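Local coordinates for protein undecaprenyl Pyrophosphate Synthase (Helicobacter pylori, PDB 2D2R) that probably catalyses, as a magnesium-dependent homodimer, the condensation of isopentenyl diphosphate with allylic pyrophosphates that makes undecaprenyl pyrophosphate, at residues L60-F68 / D134-Y143; I103-L111 / R177-E185. All blocks are in the same frame, centred on the assembly; numbering follows the deposited sequence.

The two interactions share one parallel sheet, and their centres lie about 8 Å apart. Strand 136-140, half of interaction 1, has strand 104-108 of interaction 2 as its other neighbour. The junction continues past the strand end, where Leu141 N lies 2.7 Å from Ile108 O and Asn142 ND2 2.8 Å from Asp110 O, both probable hydrogen bonds. Between these strands Val138 CG1 packs on Ile108 CG2 at 3.6 Å. Interaction 1 approaches the presumed substrate site: the side chain of Tyr66 is about 5 Å from that of Ser199 and about 7 Å from that of Arg191, both substrate-binding by similarity. Interaction 2 lies away from the annotated sites.

Interaction 1 (L60-F68 / D134-Y143); sequences LECLTLYAF and DFTQVLALNY
Leu63 and Val138 sit at the middle of a parallel strand pair, joined by a straight bond from Val138 N to Leu63 O (2.7 Å, 171° at the hydrogen). Strands 62-66 and 136-140 run 17° apart, and each carbonyl of Leu63, Thr136, Val138 and Leu65 accepts an amide from the facing strand. Cys62, Thr64, Thr136 and Val138 line one face of the sheet. There Val138 turns its CG2 branch to Cys62 SG (3.8 Å), while Thr64 lies side by side with Val138, its OG1 3.5 Å from Val138 CB. That hydroxyl is hydrogen-bonded to His18. On the reverse face Leu65 CB meets the CD2 branch of Leu139.

At the start of the pair, Phe135 has CG anti to its own backbone N (chi1 174°), which carries the ring alongside residues 60-63. Leu60 CD2 touches ring atom CE1 of Phe135 at 3.5 Å, Leu60 O lies at the ring edge, and Leu63 CB rests against CZ. Toward the other end of the pair, the side chains of Tyr66 and Tyr143 cross at about a right angle, with Tyr66 CE1 at the edge of the Tyr143 ring (4.0 Å to CD2). Tyr66 OH is 3.1 Å from Tyr143 O, with a weak alternative in Ser199 O, and which of the two takes its proton is not settled. The Phe68 ring has Asn142 N over its centre, 3.5 Å above the plane, and Tyr143 N bonds to an in-plane lone pair of Phe68 O at 3.0 Å.

This pair belongs to the central parallel sheet of the cis-prenyltransferase fold. Strand 18-22 bonds to the other edge of 62-66, strand 104-108 flanks 136-140, and helix 37-56 covers the face carrying Leu65 and Gln137.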
# COMPACT_ATOMS: atom_id res chain seq x y z
N LEU A 60 1.12 8.47 -21.71
CA LEU A 60 1.19 7.79 -20.42
C LEU A 60 1.93 6.54 -20.83
O LEU A 60 1.73 6.05 -21.94
CB LEU A 60 -0.21 7.40 -19.93
CG LEU A 60 -0.37 7.02 -18.46
CD1 LEU A 60 -0.84 8.26 -17.66
CD2 LEU A 60 -1.39 5.88 -18.31
N GLU A 61 2.80 6.01 -20.01
CA GLU A 61 3.46 4.81 -20.47
C GLU A 61 2.73 3.54 -19.99
O GLU A 61 2.84 2.48 -20.63
CB GLU A 61 4.93 4.80 -20.02
CG GLU A 61 5.79 5.89 -20.60
CD GLU A 61 7.19 5.94 -19.96
OE1 GLU A 61 7.60 4.94 -19.28
OE2 GLU A 61 7.89 6.97 -20.13
N CYS A 62 1.96 3.64 -18.89
CA CYS A 62 1.29 2.46 -18.34
C CYS A 62 0.05 2.84 -17.52
O CYS A 62 0.07 3.80 -16.77
CB CYS A 62 2.27 1.67 -17.45
SG CYS A 62 1.73 0.05 -17.04
N LEU A 63 -1.01 2.07 -17.66
CA LEU A 63 -2.24 2.30 -16.94
C LEU A 63 -2.65 0.92 -16.45
O LEU A 63 -2.79 -0.00 -17.27
CB LEU A 63 -3.31 2.86 -17.90
CG LEU A 63 -4.71 3.11 -17.30
CD1 LEU A 63 -4.58 4.27 -16.28
CD2 LEU A 63 -5.76 3.47 -18.41
N THR A 64 -2.81 0.76 -15.14
CA THR A 64 -3.20 -0.52 -14.59
C THR A 64 -4.55 -0.31 -13.90
O THR A 64 -4.69 0.59 -13.07
CB THR A 64 -2.17 -1.01 -13.58
OG1 THR A 64 -0.91 -1.14 -14.22
CG2 THR A 64 -2.59 -2.35 -13.04
N LEU A 65 -5.53 -1.16 -14.22
CA LEU A 65 -6.89 -1.04 -13.71
C LEU A 65 -7.29 -2.25 -12.90
O LEU A 65 -7.06 -3.41 -13.30
CB LEU A 65 -7.88 -0.81 -14.90
CG LEU A 65 -7.64 0.47 -15.72
CD1 LEU A 65 -8.54 0.50 -16.92
CD2 LEU A 65 -7.92 1.72 -14.86
N TYR A 66 -7.87 -2.02 -11.73
CA TYR A 66 -8.21 -3.14 -10.90
C TYR A 66 -9.55 -3.70 -11.37
O TYR A 66 -10.62 -3.31 -10.89
CB TYR A 66 -8.23 -2.69 -9.45
CG TYR A 66 -8.19 -3.78 -8.42
CD1 TYR A 66 -7.97 -5.11 -8.77
CD2 TYR A 66 -8.39 -3.47 -7.09
CE1 TYR A 66 -7.94 -6.10 -7.80
CE2 TYR A 66 -8.37 -4.45 -6.11
CZ TYR A 66 -8.14 -5.77 -6.47
OH TYR A 66 -8.06 -6.73 -5.48
N ALA A 67 -9.47 -4.61 -12.36
CA ALA A 67 -10.67 -5.22 -12.97
C ALA A 67 -11.46 -5.96 -11.94
O ALA A 67 -12.65 -5.70 -11.78
CB ALA A 67 -10.28 -6.16 -14.09
N PHE A 68 -10.79 -6.88 -11.24
CA PHE A 68 -11.40 -7.65 -10.17
C PHE A 68 -10.41 -8.54 -9.39
O PHE A 68 -9.34 -8.93 -9.92
CB PHE A 68 -12.59 -8.45 -10.71
CG PHE A 68 -12.31 -9.89 -11.00
CD1 PHE A 68 -12.31 -10.85 -9.97
CD2 PHE A 68 -12.16 -10.32 -12.31
CE1 PHE A 68 -12.18 -12.22 -10.25
CE2 PHE A 68 -12.02 -11.70 -12.60
CZ PHE A 68 -12.04 -12.65 -11.57
N ASP A 134 5.02 1.91 -26.70
CA ASP A 134 4.85 3.20 -26.05
C ASP A 134 3.91 3.18 -24.83
O ASP A 134 4.32 3.55 -23.73
CB ASP A 134 4.38 4.23 -27.06
CG ASP A 134 5.36 4.39 -28.23
OD1 ASP A 134 6.58 4.56 -27.96
OD2 ASP A 134 4.91 4.34 -29.40
N PHE A 135 2.66 2.73 -25.03
CA PHE A 135 1.66 2.69 -23.97
C PHE A 135 1.16 1.28 -23.72
O PHE A 135 0.91 0.53 -24.67
CB PHE A 135 0.46 3.59 -24.35
CG PHE A 135 -0.73 3.53 -23.41
CD1 PHE A 135 -0.70 4.17 -22.17
CD2 PHE A 135 -1.92 2.91 -23.81
CE1 PHE A 135 -1.84 4.20 -21.34
CE2 PHE A 135 -3.06 2.93 -23.01
CZ PHE A 135 -3.02 3.58 -21.76
N THR A 136 1.01 0.93 -22.43
CA THR A 136 0.50 -0.37 -22.03
C THR A 136 -0.71 -0.22 -21.09
O THR A 136 -0.74 0.65 -20.21
CB THR A 136 1.52 -1.20 -21.25
OG1 THR A 136 2.68 -1.47 -22.05
CG2 THR A 136 0.87 -2.53 -20.81
N GLN A 137 -1.71 -1.07 -21.30
CA GLN A 137 -2.88 -1.09 -20.43
C GLN A 137 -2.79 -2.45 -19.78
O GLN A 137 -2.68 -3.46 -20.48
CB GLN A 137 -4.21 -0.98 -21.19
CG GLN A 137 -5.43 -0.93 -20.24
CD GLN A 137 -6.66 -1.66 -20.76
OE1 GLN A 137 -6.65 -2.87 -21.01
NE2 GLN A 137 -7.73 -0.90 -20.95
N VAL A 138 -2.81 -2.47 -18.45
CA VAL A 138 -2.73 -3.68 -17.69
C VAL A 138 -4.06 -3.88 -16.98
O VAL A 138 -4.58 -2.93 -16.37
CB VAL A 138 -1.59 -3.61 -16.62
CG1 VAL A 138 -1.42 -4.97 -15.94
CG2 VAL A 138 -0.28 -3.11 -17.28
N LEU A 139 -4.63 -5.09 -17.10
CA LEU A 139 -5.87 -5.37 -16.37
C LEU A 139 -5.56 -6.40 -15.30
O LEU A 139 -4.97 -7.47 -15.55
CB LEU A 139 -7.03 -5.88 -17.28
CG LEU A 139 -7.66 -4.90 -18.31
CD1 LEU A 139 -8.90 -5.59 -19.00
CD2 LEU A 139 -8.08 -3.62 -17.67
N ALA A 140 -5.94 -6.04 -14.08
CA ALA A 140 -5.78 -6.91 -12.93
C ALA A 140 -7.00 -7.82 -12.91
O ALA A 140 -8.09 -7.35 -12.68
CB ALA A 140 -5.73 -6.07 -11.65
N LEU A 141 -6.78 -9.10 -13.15
CA LEU A 141 -7.84 -10.09 -13.21
C LEU A 141 -7.65 -11.19 -12.21
O LEU A 141 -6.64 -11.88 -12.22
CB LEU A 141 -7.90 -10.67 -14.63
CG LEU A 141 -8.12 -9.61 -15.71
CD1 LEU A 141 -7.78 -10.21 -17.10
CD2 LEU A 141 -9.60 -9.14 -15.69
N ASN A 142 -8.64 -11.38 -11.34
CA ASN A 142 -8.52 -12.38 -10.26
C ASN A 142 -7.19 -12.03 -9.57
O ASN A 142 -6.38 -12.89 -9.27
CB ASN A 142 -8.44 -13.81 -10.79
CG ASN A 142 -8.46 -14.82 -9.71
OD1 ASN A 142 -9.07 -14.62 -8.64
ND2 ASN A 142 -7.80 -15.96 -9.96
N TYR A 143 -7.02 -10.74 -9.35
CA TYR A 143 -5.78 -10.20 -8.77
C TYR A 143 -5.81 -9.85 -7.29
O TYR A 143 -6.77 -9.25 -6.79
CB TYR A 143 -5.38 -8.93 -9.52
CG TYR A 143 -4.11 -8.31 -8.97
CD1 TYR A 143 -2.84 -8.70 -9.45
CD2 TYR A 143 -4.15 -7.42 -7.89
CE1 TYR A 143 -1.64 -8.19 -8.85
CE2 TYR A 143 -2.98 -6.93 -7.29
CZ TYR A 143 -1.73 -7.30 -7.75
OH TYR A 143 -0.59 -6.81 -7.08

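Interaction 2 (I103-L111 / R177-E185)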
# COMPACT_ATOMS: atom_id res chain seq x y z
N ILE A 103 -2.18 0.15 -28.39
CA ILE A 103 -2.19 -0.11 -26.96
C ILE A 103 -1.83 -1.56 -26.65
O ILE A 103 -2.56 -2.48 -27.00
CB ILE A 103 -3.59 0.18 -26.35
CG1 ILE A 103 -3.91 1.67 -26.50
CG2 ILE A 103 -3.67 -0.31 -24.86
CD1 ILE A 103 -5.12 2.15 -25.70
N ARG A 104 -0.69 -1.76 -26.00
CA ARG A 104 -0.28 -3.12 -25.65
C ARG A 104 -1.14 -3.66 -24.51
O ARG A 104 -1.46 -2.91 -23.59
CB ARG A 104 1.17 -3.11 -25.23
CG ARG A 104 1.63 -4.46 -24.88
CD ARG A 104 3.10 -4.50 -24.66
NE ARG A 104 3.46 -5.87 -24.41
CZ ARG A 104 4.69 -6.30 -24.17
NH1 ARG A 104 5.72 -5.44 -24.13
NH2 ARG A 104 4.88 -7.60 -23.98
N PHE A 105 -1.49 -4.95 -24.54
CA PHE A 105 -2.32 -5.53 -23.51
C PHE A 105 -1.61 -6.47 -22.56
O PHE A 105 -0.85 -7.34 -22.96
CB PHE A 105 -3.51 -6.26 -24.13
CG PHE A 105 -4.32 -7.06 -23.14
CD1 PHE A 105 -5.15 -6.42 -22.21
CD2 PHE A 105 -4.23 -8.45 -23.12
CE1 PHE A 105 -5.88 -7.16 -21.29
CE2 PHE A 105 -4.96 -9.20 -22.20
CZ PHE A 105 -5.79 -8.55 -21.28
N ARG A 106 -1.84 -6.31 -21.27
CA ARG A 106 -1.23 -7.21 -20.32
C ARG A 106 -2.21 -7.52 -19.20
O ARG A 106 -2.95 -6.65 -18.77
CB ARG A 106 0.04 -6.57 -19.76
CG ARG A 106 1.00 -7.54 -19.10
CD ARG A 106 2.46 -7.03 -19.25
NE ARG A 106 3.27 -7.51 -18.14
CZ ARG A 106 4.55 -7.21 -17.95
NH1 ARG A 106 5.19 -6.41 -18.80
NH2 ARG A 106 5.19 -7.68 -16.88
N ALA A 107 -2.27 -8.78 -18.79
CA ALA A 107 -3.10 -9.22 -17.68
C ALA A 107 -2.20 -9.59 -16.50
O ALA A 107 -1.11 -10.16 -16.70
CB ALA A 107 -3.90 -10.48 -18.08
N ILE A 108 -2.66 -9.27 -15.28
CA ILE A 108 -1.96 -9.64 -14.06
C ILE A 108 -3.01 -10.21 -13.13
O ILE A 108 -4.19 -9.88 -13.21
CB ILE A 108 -1.20 -8.44 -13.39
CG1 ILE A 108 -2.13 -7.31 -12.95
CG2 ILE A 108 -0.15 -7.91 -14.37
CD1 ILE A 108 -1.38 -6.13 -12.27
N GLY A 109 -2.58 -11.12 -12.28
CA GLY A 109 -3.51 -11.76 -11.39
C GLY A 109 -3.21 -13.23 -11.51
O GLY A 109 -2.31 -13.61 -12.25
N ASP A 110 -3.95 -14.03 -10.77
CA ASP A 110 -3.80 -15.48 -10.80
C ASP A 110 -4.61 -16.08 -11.98
O ASP A 110 -5.75 -16.52 -11.78
CB ASP A 110 -4.36 -16.03 -9.51
CG ASP A 110 -4.02 -17.48 -9.29
OD1 ASP A 110 -3.48 -18.15 -10.22
OD2 ASP A 110 -4.32 -17.94 -8.17
N LEU A 111 -4.01 -16.12 -13.16
CA LEU A 111 -4.68 -16.64 -14.35
C LEU A 111 -4.91 -18.15 -14.34
O LEU A 111 -5.72 -18.66 -15.11
CB LEU A 111 -3.88 -16.24 -15.59
CG LEU A 111 -3.45 -14.77 -15.52
CD1 LEU A 111 -2.92 -14.32 -16.90
CD2 LEU A 111 -4.62 -13.88 -15.07
N ARG A 177 10.03 -11.06 -10.60
CA ARG A 177 9.20 -12.26 -10.67
C ARG A 177 7.72 -11.90 -10.45
O ARG A 177 6.87 -12.82 -10.50
CB ARG A 177 9.55 -13.31 -9.61
CG ARG A 177 10.94 -13.88 -9.56
CD ARG A 177 11.31 -14.55 -10.89
NE ARG A 177 12.71 -15.01 -10.86
CZ ARG A 177 13.09 -16.25 -10.58
NH1 ARG A 177 12.19 -17.19 -10.29
NH2 ARG A 177 14.39 -16.54 -10.55
N LEU A 178 7.40 -10.62 -10.16
CA LEU A 178 6.01 -10.19 -9.95
C LEU A 178 5.36 -10.16 -11.32
O LEU A 178 6.07 -10.07 -12.31
CB LEU A 178 5.97 -8.79 -9.32
CG LEU A 178 6.41 -8.87 -7.83
CD1 LEU A 178 6.59 -7.51 -7.27
CD2 LEU A 178 5.32 -9.63 -7.03
N ASP A 179 4.03 -10.23 -11.39
CA ASP A 179 3.29 -10.18 -12.68
C ASP A 179 3.64 -8.91 -13.45
O ASP A 179 3.58 -8.84 -14.67
CB ASP A 179 1.77 -10.15 -12.42
CG ASP A 179 1.24 -11.39 -11.75
OD1 ASP A 179 0.01 -11.42 -11.45
OD2 ASP A 179 1.99 -12.36 -11.51
N THR A 180 4.02 -7.86 -12.72
CA THR A 180 4.35 -6.54 -13.28
C THR A 180 5.81 -6.37 -13.68
O THR A 180 6.25 -5.27 -13.96
CB THR A 180 4.05 -5.43 -12.22
OG1 THR A 180 4.70 -5.82 -11.01
CG2 THR A 180 2.56 -5.31 -11.93
N ARG A 181 6.59 -7.43 -13.67
CA ARG A 181 7.99 -7.28 -14.01
C ARG A 181 8.17 -6.42 -15.29
O ARG A 181 7.35 -6.50 -16.24
CB ARG A 181 8.62 -8.66 -14.19
CG ARG A 181 8.06 -9.45 -15.34
CD ARG A 181 8.59 -10.86 -15.21
NE ARG A 181 9.96 -11.00 -15.74
CZ ARG A 181 10.26 -11.09 -17.05
NH1 ARG A 181 9.30 -11.05 -17.98
NH2 ARG A 181 11.52 -11.23 -17.45
N ASN A 182 9.19 -5.58 -15.29
CA ASN A 182 9.46 -4.74 -16.45
C ASN A 182 8.51 -3.56 -16.64
O ASN A 182 8.69 -2.77 -17.57
CB ASN A 182 9.48 -5.59 -17.74
CG ASN A 182 10.44 -6.76 -17.66
OD1 ASN A 182 11.57 -6.65 -17.16
ND2 ASN A 182 10.00 -7.90 -18.17
N LEU A 183 7.48 -3.42 -15.81
CA LEU A 183 6.65 -2.24 -15.95
C LEU A 183 7.28 -1.24 -14.97
O LEU A 183 7.99 -1.65 -14.05
CB LEU A 183 5.21 -2.51 -15.53
CG LEU A 183 4.46 -3.60 -16.32
CD1 LEU A 183 3.08 -3.84 -15.68
CD2 LEU A 183 4.34 -3.17 -17.80
N PRO A 184 7.07 0.05 -15.16
CA PRO A 184 7.69 0.96 -14.19
C PRO A 184 6.85 0.90 -12.90
O PRO A 184 5.75 0.36 -12.88
CB PRO A 184 7.60 2.32 -14.86
CG PRO A 184 6.39 2.22 -15.75
CD PRO A 184 6.28 0.76 -16.18
N GLU A 185 7.39 1.44 -11.81
CA GLU A 185 6.64 1.42 -10.58
C GLU A 185 5.46 2.37 -10.73
O GLU A 185 5.39 3.21 -11.66
CB GLU A 185 7.51 1.86 -9.37
CG GLU A 185 8.64 0.88 -9.02
CD GLU A 185 8.14 -0.53 -8.61
OE1 GLU A 185 7.66 -0.72 -7.47
OE2 GLU A 185 8.27 -1.46 -9.43
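Arg106 reaches the 177-185 loop with an outstretched chain: CG stands anti to the backbone N (chi1 -162°), and the extension persists to NE, carrying the guanidinium to two overlapping turns. NH2 of Arg106 donates to Asp179 O at 3.0 Å and also to Arg181 O, where the modelled 2.5 Å is short enough to make the exact length doubtful. Both carbonyls meet the guanidinium at its edge, and one of its faces is packed by Leu183, whose CD2 is 3.5 Å from Arg106 NH1. The type I turn Leu178-Arg181 and the type II turn Thr180-Leu183 fold the loop round this group.

Asp179 keeps CG beside its backbone N (chi1 -64°), which directs the carboxylate to the end of the strand. Its OD1 accepts Gly109 N at 2.7 Å, on the anti side and 25° out of the carboxylate plane, and is gripped a second time by a salt bridge from Arg151 of helix 145-158. Ile108 crosses the same aspartate, its CG2 3.5 Å from Asp179 CB, and sends CD1 to Thr180 CG2 at 4.0 Å.

Strand 104-108, paired with strand 136-140, is the outermost strand on its side of the chain's sheet. Residues Phe105 and Ala107 pack on helix 116-129, whereas Arg106 and Ile108 meet the loop that links helix 171-175 to strand 188-191.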